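Local coordinates for protein N-acetylgalactosaminyltransferase 7 (Homo sapiens, PDB 6IWR) that is a two-domain member of the polypeptide GalNAc-transferase family, pairing a GT-A glycosyltransferase fold with a ricin-type beta-trefoil lectin domain, at residues Q222-G227 with G353-E358; F340-Y345 with K439-D444; I359-W364 with E410-E415. All coordinates share one frame; numbering follows the deposited sequence.

Interaction 1: Q222-G227 with G353-E358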
loop_
_atom_site.group_PDB
_atom_site.type_symbol
_atom_site.label_atom_id
_atom_site.label_comp_id
_atom_site.label_asym_id
_atom_site.label_seq_id
_atom_site.Cartn_x
_atom_site.Cartn_y
_atom_site.Cartn_z
ATOM N N GLN A 222 2.830 -1.896 -29.350
ATOM C CA GLN A 222 2.764 -2.484 -30.678
ATOM C C GLN A 222 1.321 -2.669 -31.139
ATOM O O GLN A 222 1.056 -2.711 -32.346
ATOM C CB GLN A 222 3.540 -3.798 -30.707
ATOM C CG GLN A 222 5.055 -3.616 -30.459
ATOM C CD GLN A 222 5.668 -2.297 -31.018
ATOM O OE1 GLN A 222 5.479 -1.917 -32.184
ATOM N NE2 GLN A 222 6.431 -1.615 -30.166
ATOM N N ALA A 223 0.371 -2.766 -30.207
ATOM C CA ALA A 223 -1.033 -2.831 -30.613
ATOM C C ALA A 223 -1.477 -1.527 -31.271
ATOM O O ALA A 223 -2.240 -1.545 -32.245
ATOM C CB ALA A 223 -1.926 -3.154 -29.410
ATOM N N ARG A 224 -1.017 -0.383 -30.744
ATOM C CA ARG A 224 -1.325 0.891 -31.381
ATOM C C ARG A 224 -0.743 0.954 -32.786
ATOM O O ARG A 224 -1.360 1.527 -33.695
ATOM C CB ARG A 224 -0.817 2.053 -30.526
ATOM C CG ARG A 224 -1.620 2.335 -29.251
ATOM C CD ARG A 224 -1.297 3.728 -28.733
ATOM N NE ARG A 224 -1.675 3.881 -27.341
ATOM C CZ ARG A 224 -0.812 3.975 -26.336
ATOM N NH1 ARG A 224 0.487 3.953 -26.586
ATOM N NH2 ARG A 224 -1.251 4.091 -25.085
ATOM N N SER A 225 0.432 0.351 -32.997
ATOM C CA SER A 225 1.031 0.376 -34.332
ATOM C C SER A 225 0.239 -0.487 -35.313
ATOM O O SER A 225 0.014 -0.086 -36.465
ATOM C CB SER A 225 2.489 -0.072 -34.262
ATOM O OG SER A 225 3.324 0.921 -33.683
ATOM N N ILE A 226 -0.179 -1.679 -34.884
ATOM C CA ILE A 226 -1.107 -2.476 -35.682
ATOM C C ILE A 226 -2.368 -1.677 -35.987
ATOM O O ILE A 226 -2.883 -1.702 -37.115
ATOM C CB ILE A 226 -1.445 -3.791 -34.951
ATOM C CG1 ILE A 226 -0.186 -4.661 -34.797
ATOM C CG2 ILE A 226 -2.611 -4.499 -35.655
ATOM C CD1 ILE A 226 -0.298 -5.694 -33.723
ATOM N N GLY A 227 -2.908 -0.991 -34.977
ATOM C CA GLY A 227 -4.042 -0.117 -35.209
ATOM C C GLY A 227 -3.805 0.821 -36.373
ATOM O O GLY A 227 -4.606 0.879 -37.317
ATOM N N GLY A 353 6.054 1.228 -21.693
ATOM C CA GLY A 353 7.314 1.906 -21.888
ATOM C C GLY A 353 7.079 3.340 -22.187
ATOM O O GLY A 353 5.942 3.751 -22.267
ATOM N N GLY A 354 8.136 4.110 -22.339
ATOM C CA GLY A 354 7.961 5.487 -22.738
ATOM C C GLY A 354 7.815 5.673 -24.230
ATOM O O GLY A 354 8.598 6.359 -24.825
ATOM N N GLU A 355 6.785 5.088 -24.821
ATOM C CA GLU A 355 6.387 5.396 -26.179
ATOM C C GLU A 355 5.916 6.819 -26.254
ATOM O O GLU A 355 6.081 7.470 -27.249
ATOM C CB GLU A 355 5.282 4.481 -26.697
ATOM C CG GLU A 355 4.720 3.528 -25.685
ATOM C CD GLU A 355 3.670 4.151 -24.820
ATOM O OE1 GLU A 355 2.763 4.797 -25.352
ATOM O OE2 GLU A 355 3.752 3.973 -23.602
ATOM N N ASN A 356 5.256 7.274 -25.206
ATOM C CA ASN A 356 4.693 8.601 -25.201
ATOM C C ASN A 356 5.777 9.642 -25.350
ATOM O O ASN A 356 5.615 10.622 -26.037
ATOM C CB ASN A 356 3.897 8.836 -23.920
ATOM C CG ASN A 356 4.732 8.693 -22.671
ATOM O OD1 ASN A 356 5.335 7.674 -22.441
ATOM N ND2 ASN A 356 4.750 9.715 -21.859
ATOM N N PHE A 357 6.877 9.419 -24.665
ATOM C CA PHE A 357 8.051 10.245 -24.785
ATOM C C PHE A 357 8.739 10.167 -26.138
ATOM O O PHE A 357 9.130 11.165 -26.679
ATOM C CB PHE A 357 9.012 9.927 -23.656
ATOM C CG PHE A 357 8.454 10.216 -22.305
ATOM C CD1 PHE A 357 7.930 11.447 -22.018
ATOM C CD2 PHE A 357 8.453 9.257 -21.326
ATOM C CE1 PHE A 357 7.415 11.717 -20.778
ATOM C CE2 PHE A 357 7.941 9.519 -20.085
ATOM C CZ PHE A 357 7.422 10.751 -19.811
ATOM N N GLU A 358 8.847 8.968 -26.681
ATOM C CA GLU A 358 9.512 8.744 -27.945
ATOM C C GLU A 358 8.850 9.440 -29.131
ATOM O O GLU A 358 9.529 10.062 -29.925
ATOM C CB GLU A 358 9.570 7.248 -28.210
ATOM C CG GLU A 358 10.604 6.836 -29.226
ATOM C CD GLU A 358 10.013 6.328 -30.512
ATOM O OE1 GLU A 358 8.849 5.950 -30.527
ATOM O OE2 GLU A 358 10.723 6.316 -31.516
#
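Arg224 and Glu355 meet through a single salt bridge. NH1 of Arg224 donates to OE1 of Glu355 across 2.7 Å. The bond is somewhat bent, with an N-H...O angle of 142°. The carboxylate comes in at the edge of the guanidinium, slightly tilted from its plane. On the acid side the approach is steeper: NH1 reaches OE1 from well above the carboxylate plane, 49° out of it. The two flat groups are therefore not coplanar, and their planes stand 35° apart. This is a one-to-one pair rather than the two-pronged arrangement in which both oxygens face two nitrogens. Arg224 NH2 stays 4.1 Å from Glu355 OE1.

The shapes of the chains fit this geometry. Arg224 runs extended from CG to NE and carries its charge far from helix 219-230. Glu355 bends at chi2, and the two side chains cross at about a right angle.

Two glycines, Gly353 and Gly354, precede Glu355. Gly354 occupies the N-cap position of helix 355-365 and centres an inverse gamma turn, so Glu355 sits on the first turn of that helix. The run from Gly353 to Asn356 probably belongs to the Gly-Gly-Glu-Asn motif of the GalNAc-transferases. Asn356 lays ND2 over the centre of the Phe357 ring, and the same atom is hydrogen-bonded to Met327 O. On the other side, Arg224 O accepts a hydrogen bond from Tyr239 OH. The Tyr345 side chain packs against Arg224.

Both partners are buried, and the Arg224 side chain lies about 7 Å from the bound manganese ion. The two segments touch through this ion pair alone. Their link is a single directional hydrogen bond within a salt bridge, and it probably depends on how both groups are turned.

Interaction 2: F340-Y345 with K439-D444; sequences FELGLY and KKFRED
Phe441 turns the edge of its ring to the carbonyl of Glu341, with Leu342 beside it, at the end of helix 336-342. The bond to CB points toward that segment. CG is anti to the backbone N (chi1 172°), which carries the ring outward from helix 436-444. The far rim makes the contact. CE1 lies 3.3 Å from Glu341 O, and this carbonyl oxygen is at the ring edge, near its plane. The oxygen of the next residue is more distant, with Leu342 O 4.0 Å from CE1. At the tip, CZ comes 4.3 Å from Leu342 CD1, a loose apolar touch.

The carbonyls are presented by the last turn of a short helix. That helix follows strand 332-335 of the central sheet of the GT-A fold. Gly343, just after the helix, is modelled with positive phi, and the chain turns away toward Leu344 and Tyr345. Glu341 meets the ring through its backbone carbonyl. Its side chain leads away, and its carboxylate pairs with Arg262.

Phe441 has a second ring neighbour in His445, and the side chains of Glu341 and Leu342 also touch Phe55 of a loop. On helix 436-444 itself, Lys440 NZ bonds to the syn lone pair of Asp444 OD2. This salt bridge spans one helical turn. The Leu342 side chain points away from Phe441 at its base and packs against Ile363 of helix 355-365.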
loop_
_atom_site.group_PDB
_atom_site.type_symbol
_atom_site.label_atom_id
_atom_site.label_comp_id
_atom_site.label_asym_id
_atom_site.label_seq_id
_atom_site.Cartn_x
_atom_site.Cartn_y
_atom_site.Cartn_z
ATOM N N PHE A 340 3.089 7.567 -40.030
ATOM C CA PHE A 340 3.924 6.610 -40.752
ATOM C C PHE A 340 5.266 7.224 -41.129
ATOM O O PHE A 340 6.309 6.576 -40.969
ATOM C CB PHE A 340 3.198 6.041 -41.967
ATOM C CG PHE A 340 2.260 4.946 -41.610
ATOM C CD1 PHE A 340 2.700 3.631 -41.523
ATOM C CD2 PHE A 340 0.949 5.234 -41.272
ATOM C CE1 PHE A 340 1.834 2.612 -41.140
ATOM C CE2 PHE A 340 0.087 4.234 -40.895
ATOM C CZ PHE A 340 0.527 2.911 -40.833
ATOM N N GLU A 341 5.298 8.495 -41.491
ATOM C CA GLU A 341 6.577 9.123 -41.794
ATOM C C GLU A 341 7.493 9.079 -40.566
ATOM O O GLU A 341 8.700 8.905 -40.688
ATOM C CB GLU A 341 6.375 10.550 -42.294
ATOM C CG GLU A 341 5.743 10.613 -43.673
ATOM C CD GLU A 341 5.513 12.029 -44.149
ATOM O OE1 GLU A 341 4.770 12.769 -43.478
ATOM O OE2 GLU A 341 6.072 12.401 -45.197
ATOM N N LEU A 342 6.922 9.291 -39.387
ATOM C CA LEU A 342 7.611 9.038 -38.127
ATOM C C LEU A 342 7.873 7.541 -38.029
ATOM O O LEU A 342 8.907 7.103 -37.544
ATOM C CB LEU A 342 6.799 9.559 -36.944
ATOM C CG LEU A 342 6.989 11.030 -36.554
ATOM C CD1 LEU A 342 7.691 11.846 -37.627
ATOM C CD2 LEU A 342 5.665 11.669 -36.178
ATOM N N GLY A 343 6.902 6.773 -38.511
ATOM C CA GLY A 343 7.035 5.348 -38.740
ATOM C C GLY A 343 7.426 4.309 -37.710
ATOM O O GLY A 343 8.334 3.531 -37.973
ATOM N N LEU A 344 6.756 4.231 -36.567
ATOM C CA LEU A 344 5.745 5.156 -36.101
ATOM C C LEU A 344 6.066 5.251 -34.630
ATOM O O LEU A 344 6.530 6.267 -34.131
ATOM C CB LEU A 344 4.357 4.544 -36.253
ATOM C CG LEU A 344 3.952 3.864 -37.558
ATOM C CD1 LEU A 344 3.946 2.353 -37.401
ATOM C CD2 LEU A 344 2.575 4.350 -37.972
ATOM N N TYR A 345 5.829 4.132 -33.955
ATOM C CA TYR A 345 6.308 3.887 -32.615
ATOM C C TYR A 345 7.469 2.946 -32.827
ATOM O O TYR A 345 7.330 1.927 -33.497
ATOM C CB TYR A 345 5.253 3.159 -31.787
ATOM C CG TYR A 345 4.338 4.041 -30.976
ATOM C CD1 TYR A 345 4.780 5.239 -30.438
ATOM C CD2 TYR A 345 3.028 3.664 -30.738
ATOM C CE1 TYR A 345 3.935 6.037 -29.695
ATOM C CE2 TYR A 345 2.180 4.456 -29.996
ATOM C CZ TYR A 345 2.637 5.636 -29.479
ATOM O OH TYR A 345 1.782 6.412 -28.743
ATOM N N LYS A 439 18.571 5.613 -35.025
ATOM C CA LYS A 439 19.585 6.657 -35.134
ATOM C C LYS A 439 19.761 7.134 -36.576
ATOM O O LYS A 439 19.936 8.335 -36.810
ATOM C CB LYS A 439 20.904 6.162 -34.554
ATOM C CG LYS A 439 21.210 6.735 -33.172
ATOM C CD LYS A 439 22.097 5.809 -32.340
ATOM C CE LYS A 439 23.022 6.640 -31.474
ATOM N NZ LYS A 439 22.388 7.930 -31.014
ATOM N N LYS A 440 19.686 6.226 -37.557
ATOM C CA LYS A 440 19.752 6.663 -38.949
ATOM C C LYS A 440 18.546 7.527 -39.326
ATOM O O LYS A 440 18.681 8.498 -40.091
ATOM C CB LYS A 440 19.864 5.460 -39.874
ATOM C CG LYS A 440 20.001 5.833 -41.325
ATOM C CD LYS A 440 20.460 4.641 -42.152
ATOM C CE LYS A 440 19.887 4.666 -43.563
ATOM N NZ LYS A 440 20.103 5.955 -44.225
ATOM N N PHE A 441 17.359 7.191 -38.812
ATOM C CA PHE A 441 16.185 8.026 -39.057
ATOM C C PHE A 441 16.444 9.473 -38.652
ATOM O O PHE A 441 16.222 10.407 -39.435
ATOM C CB PHE A 441 14.977 7.477 -38.301
ATOM C CG PHE A 441 13.787 8.377 -38.345
ATOM C CD1 PHE A 441 12.856 8.269 -39.376
ATOM C CD2 PHE A 441 13.594 9.345 -37.361
ATOM C CE1 PHE A 441 11.757 9.111 -39.425
ATOM C CE2 PHE A 441 12.488 10.177 -37.392
ATOM C CZ PHE A 441 11.570 10.064 -38.433
ATOM N N ARG A 442 16.923 9.670 -37.422
ATOM C CA ARG A 442 17.152 11.016 -36.917
ATOM C C ARG A 442 18.177 11.761 -37.762
ATOM O O ARG A 442 18.004 12.951 -38.052
ATOM C CB ARG A 442 17.602 10.944 -35.467
ATOM C CG ARG A 442 17.740 12.277 -34.851
ATOM C CD ARG A 442 18.200 12.154 -33.425
ATOM N NE ARG A 442 18.756 13.418 -32.960
ATOM C CZ ARG A 442 19.225 13.614 -31.736
ATOM N NH1 ARG A 442 19.200 12.629 -30.849
ATOM N NH2 ARG A 442 19.710 14.801 -31.399
ATOM N N GLU A 443 19.248 11.081 -38.173
ATOM C CA GLU A 443 20.242 11.730 -39.018
ATOM C C GLU A 443 19.703 12.016 -40.414
ATOM O O GLU A 443 19.930 13.097 -40.955
ATOM C CB GLU A 443 21.505 10.883 -39.091
ATOM C CG GLU A 443 22.557 11.319 -38.080
ATOM C CD GLU A 443 23.698 10.325 -37.928
ATOM O OE1 GLU A 443 23.477 9.107 -38.163
ATOM O OE2 GLU A 443 24.816 10.771 -37.569
ATOM N N ASP A 444 18.997 11.069 -41.023
ATOM C CA ASP A 444 18.543 11.288 -42.393
ATOM C C ASP A 444 17.594 12.475 -42.478
ATOM O O ASP A 444 17.654 13.251 -43.438
ATOM C CB ASP A 444 17.879 10.027 -42.946
ATOM C CG ASP A 444 18.891 8.946 -43.315
ATOM O OD1 ASP A 444 20.101 9.253 -43.354
ATOM O OD2 ASP A 444 18.474 7.786 -43.531
#

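Interaction 3: I359-W364 with E410-E415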
loop_
_atom_site.group_PDB
_atom_site.type_symbol
_atom_site.label_atom_id
_atom_site.label_comp_id
_atom_site.label_asym_id
_atom_site.label_seq_id
_atom_site.Cartn_x
_atom_site.Cartn_y
_atom_site.Cartn_z
ATOM N N ILE A 359 7.526 9.363 -29.221
ATOM C CA ILE A 359 6.779 10.061 -30.261
ATOM C C ILE A 359 6.822 11.563 -30.033
ATOM O O ILE A 359 6.908 12.334 -30.999
ATOM C CB ILE A 359 5.335 9.516 -30.327
ATOM C CG1 ILE A 359 4.613 10.003 -31.585
ATOM C CG2 ILE A 359 4.538 9.943 -29.108
ATOM C CD1 ILE A 359 5.139 9.436 -32.847
ATOM N N SER A 360 6.792 12.010 -28.765
ATOM C CA SER A 360 6.933 13.443 -28.473
ATOM C C SER A 360 8.265 13.997 -28.975
ATOM O O SER A 360 8.296 15.000 -29.698
ATOM C CB SER A 360 6.805 13.706 -26.975
ATOM O OG SER A 360 5.560 13.267 -26.483
ATOM N N TYR A 361 9.385 13.384 -28.573
ATOM C CA TYR A 361 10.677 13.879 -29.041
ATOM C C TYR A 361 10.755 13.829 -30.569
ATOM O O TYR A 361 11.107 14.830 -31.202
ATOM C CB TYR A 361 11.829 13.108 -28.386
ATOM C CG TYR A 361 11.739 13.038 -26.871
ATOM C CD1 TYR A 361 11.379 14.147 -26.126
ATOM C CD2 TYR A 361 11.999 11.847 -26.198
ATOM C CE1 TYR A 361 11.292 14.078 -24.750
ATOM C CE2 TYR A 361 11.916 11.757 -24.828
ATOM C CZ TYR A 361 11.562 12.871 -24.100
ATOM O OH TYR A 361 11.465 12.782 -22.721
ATOM N N LYS A 362 10.378 12.695 -31.188
ATOM C CA LYS A 362 10.352 12.637 -32.656
ATOM C C LYS A 362 9.613 13.835 -33.253
ATOM O O LYS A 362 10.124 14.512 -34.157
ATOM C CB LYS A 362 9.704 11.339 -33.165
ATOM C CG LYS A 362 10.595 10.133 -33.080
ATOM C CD LYS A 362 10.302 9.103 -34.150
ATOM C CE LYS A 362 9.223 8.132 -33.717
ATOM N NZ LYS A 362 9.601 6.736 -34.042
ATOM N N ILE A 363 8.384 14.089 -32.788
ATOM C CA ILE A 363 7.593 15.142 -33.414
ATOM C C ILE A 363 8.315 16.478 -33.294
ATOM O O ILE A 363 8.446 17.238 -34.268
ATOM C CB ILE A 363 6.195 15.215 -32.790
ATOM C CG1 ILE A 363 5.379 14.007 -33.198
ATOM C CG2 ILE A 363 5.523 16.494 -33.202
ATOM C CD1 ILE A 363 4.039 13.936 -32.492
ATOM N N TRP A 364 8.780 16.791 -32.088
ATOM C CA TRP A 364 9.328 18.112 -31.837
ATOM C C TRP A 364 10.667 18.292 -32.539
ATOM O O TRP A 364 10.875 19.281 -33.256
ATOM C CB TRP A 364 9.472 18.329 -30.337
ATOM C CG TRP A 364 8.267 18.875 -29.655
ATOM C CD1 TRP A 364 7.608 18.328 -28.596
ATOM C CD2 TRP A 364 7.607 20.113 -29.940
ATOM N NE1 TRP A 364 6.584 19.137 -28.200
ATOM C CE2 TRP A 364 6.549 20.240 -29.008
ATOM C CE3 TRP A 364 7.814 21.135 -30.879
ATOM C CZ2 TRP A 364 5.672 21.330 -29.010
ATOM C CZ3 TRP A 364 6.963 22.220 -30.876
ATOM C CH2 TRP A 364 5.901 22.316 -29.940
ATOM N N GLU A 410 18.765 6.883 -25.538
ATOM C CA GLU A 410 19.972 6.723 -26.335
ATOM C C GLU A 410 19.817 7.322 -27.735
ATOM O O GLU A 410 20.810 7.761 -28.342
ATOM C CB GLU A 410 20.342 5.238 -26.421
ATOM C CG GLU A 410 21.218 4.680 -25.266
ATOM C CD GLU A 410 22.477 5.492 -25.006
ATOM O OE1 GLU A 410 22.919 5.553 -23.828
ATOM O OE2 GLU A 410 23.011 6.078 -25.976
ATOM N N VAL A 411 18.598 7.364 -28.277
ATOM C CA VAL A 411 18.460 7.903 -29.628
ATOM C C VAL A 411 18.148 9.403 -29.611
ATOM O O VAL A 411 18.519 10.112 -30.547
ATOM C CB VAL A 411 17.422 7.096 -30.450
ATOM C CG1 VAL A 411 16.279 6.702 -29.603
ATOM C CG2 VAL A 411 16.900 7.919 -31.630
ATOM N N TRP A 412 17.534 9.923 -28.545
ATOM C CA TRP A 412 16.982 11.277 -28.576
ATOM C C TRP A 412 17.609 12.262 -27.600
ATOM O O TRP A 412 17.632 13.454 -27.904
ATOM C CB TRP A 412 15.461 11.247 -28.331
ATOM C CG TRP A 412 14.721 10.596 -29.448
ATOM C CD1 TRP A 412 14.072 9.382 -29.426
ATOM C CD2 TRP A 412 14.604 11.085 -30.789
ATOM N NE1 TRP A 412 13.547 9.100 -30.687
ATOM C CE2 TRP A 412 13.863 10.131 -31.531
ATOM C CE3 TRP A 412 15.074 12.228 -31.445
ATOM C CZ2 TRP A 412 13.582 10.299 -32.881
ATOM C CZ3 TRP A 412 14.785 12.389 -32.796
ATOM C CH2 TRP A 412 14.050 11.435 -33.494
ATOM N N TRP A 413 18.115 11.821 -26.446
ATOM C CA TRP A 413 18.506 12.764 -25.399
ATOM C C TRP A 413 19.928 13.295 -25.528
ATOM O O TRP A 413 20.316 14.152 -24.725
ATOM C CB TRP A 413 18.373 12.139 -24.011
ATOM C CG TRP A 413 16.999 12.107 -23.445
ATOM C CD1 TRP A 413 15.814 12.076 -24.139
ATOM C CD2 TRP A 413 16.648 12.092 -22.050
ATOM N NE1 TRP A 413 14.749 12.041 -23.262
ATOM C CE2 TRP A 413 15.230 12.042 -21.975
ATOM C CE3 TRP A 413 17.391 12.114 -20.861
ATOM C CZ2 TRP A 413 14.544 12.023 -20.758
ATOM C CZ3 TRP A 413 16.710 12.092 -19.655
ATOM C CH2 TRP A 413 15.297 12.043 -19.611
ATOM N N ASP A 414 20.714 12.808 -26.481
ATOM C CA ASP A 414 22.092 13.256 -26.622
ATOM C C ASP A 414 22.818 13.340 -25.285
ATOM O O ASP A 414 22.841 12.372 -24.516
ATOM C CB ASP A 414 22.166 14.621 -27.295
ATOM C CG ASP A 414 21.384 14.675 -28.582
ATOM O OD1 ASP A 414 21.216 13.614 -29.213
ATOM O OD2 ASP A 414 20.917 15.782 -28.945
ATOM N N GLU A 415 23.414 14.505 -25.010
ATOM C CA GLU A 415 24.266 14.673 -23.842
ATOM C C GLU A 415 23.417 14.486 -22.601
ATOM O O GLU A 415 23.931 14.185 -21.517
ATOM C CB GLU A 415 24.962 16.042 -23.835
ATOM C CG GLU A 415 24.113 17.242 -24.249
ATOM C CD GLU A 415 24.538 17.813 -25.598
ATOM O OE1 GLU A 415 24.487 19.060 -25.779
ATOM O OE2 GLU A 415 24.939 17.005 -26.465
#
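Tyr361 and Lys362 of helix 355-365 face two consecutive tryptophans, Trp412 and Trp413, which are turned quite differently. Trp413 directs its edge toward the face of Tyr361. The pair is an offset edge-to-face stack, with the tyrosine and five-membered ring centroids 5.0 Å apart and the planes at 77°. Tyr361 CE2 lies in the plane of the indole, at its edge, and is closest to Trp413 NE1 at 3.2 Å. Trp412 instead offers a face. Tyr361 CB sits above it, toward the rim, 4.0 Å from Trp412 CG. Lys362 CA stands over the six-membered ring of Trp412, 4.2 Å from its centroid and 23° off the normal, as a CH-pi contact. Trp412 thus has Tyr361 and Lys362 on one face and Val411 CG2, toward the rim, on the other.

This contact joins two parts of the catalytic domain. Helix 355-365 leads into strand 369-373 of its mixed sheet. The tryptophans belong to the other segment, which lies on helix 400-412. The backbones come closest at Tyr361 and Trp412, whose CA atoms are 6.8 Å apart.

Both tryptophans place CG anti to the carbonyl carbon, but their chi2 angles differ. Trp413 also stacks with Phe450. The Lys362 chain bends at chi3 and chi4, and its NZ pairs with Glu358 and also hydrogen-bonds to Leu344 O.

Interactions 1 and 3 are buried, while interaction 2 is partly buried and lies farther from the centre of the chain. Helix 355-365 serves two of them. Its first turn carries the ion pair of interaction 1, and its later turns carry the aromatic packing of interaction 3. The chemistry changes accordingly: charge near the manganese ion, indole and phenol rings farther along the helix, and a ring edge against one carbonyl in the partly buried contact. Tyr345, in the 340-345 segment, packs against both segments of interaction 1. Arg442, in the 439-444 segment, forms a salt bridge with Asp414 and a probable hydrogen bond with Val411 O, so interactions 2 and 3 are directly tied.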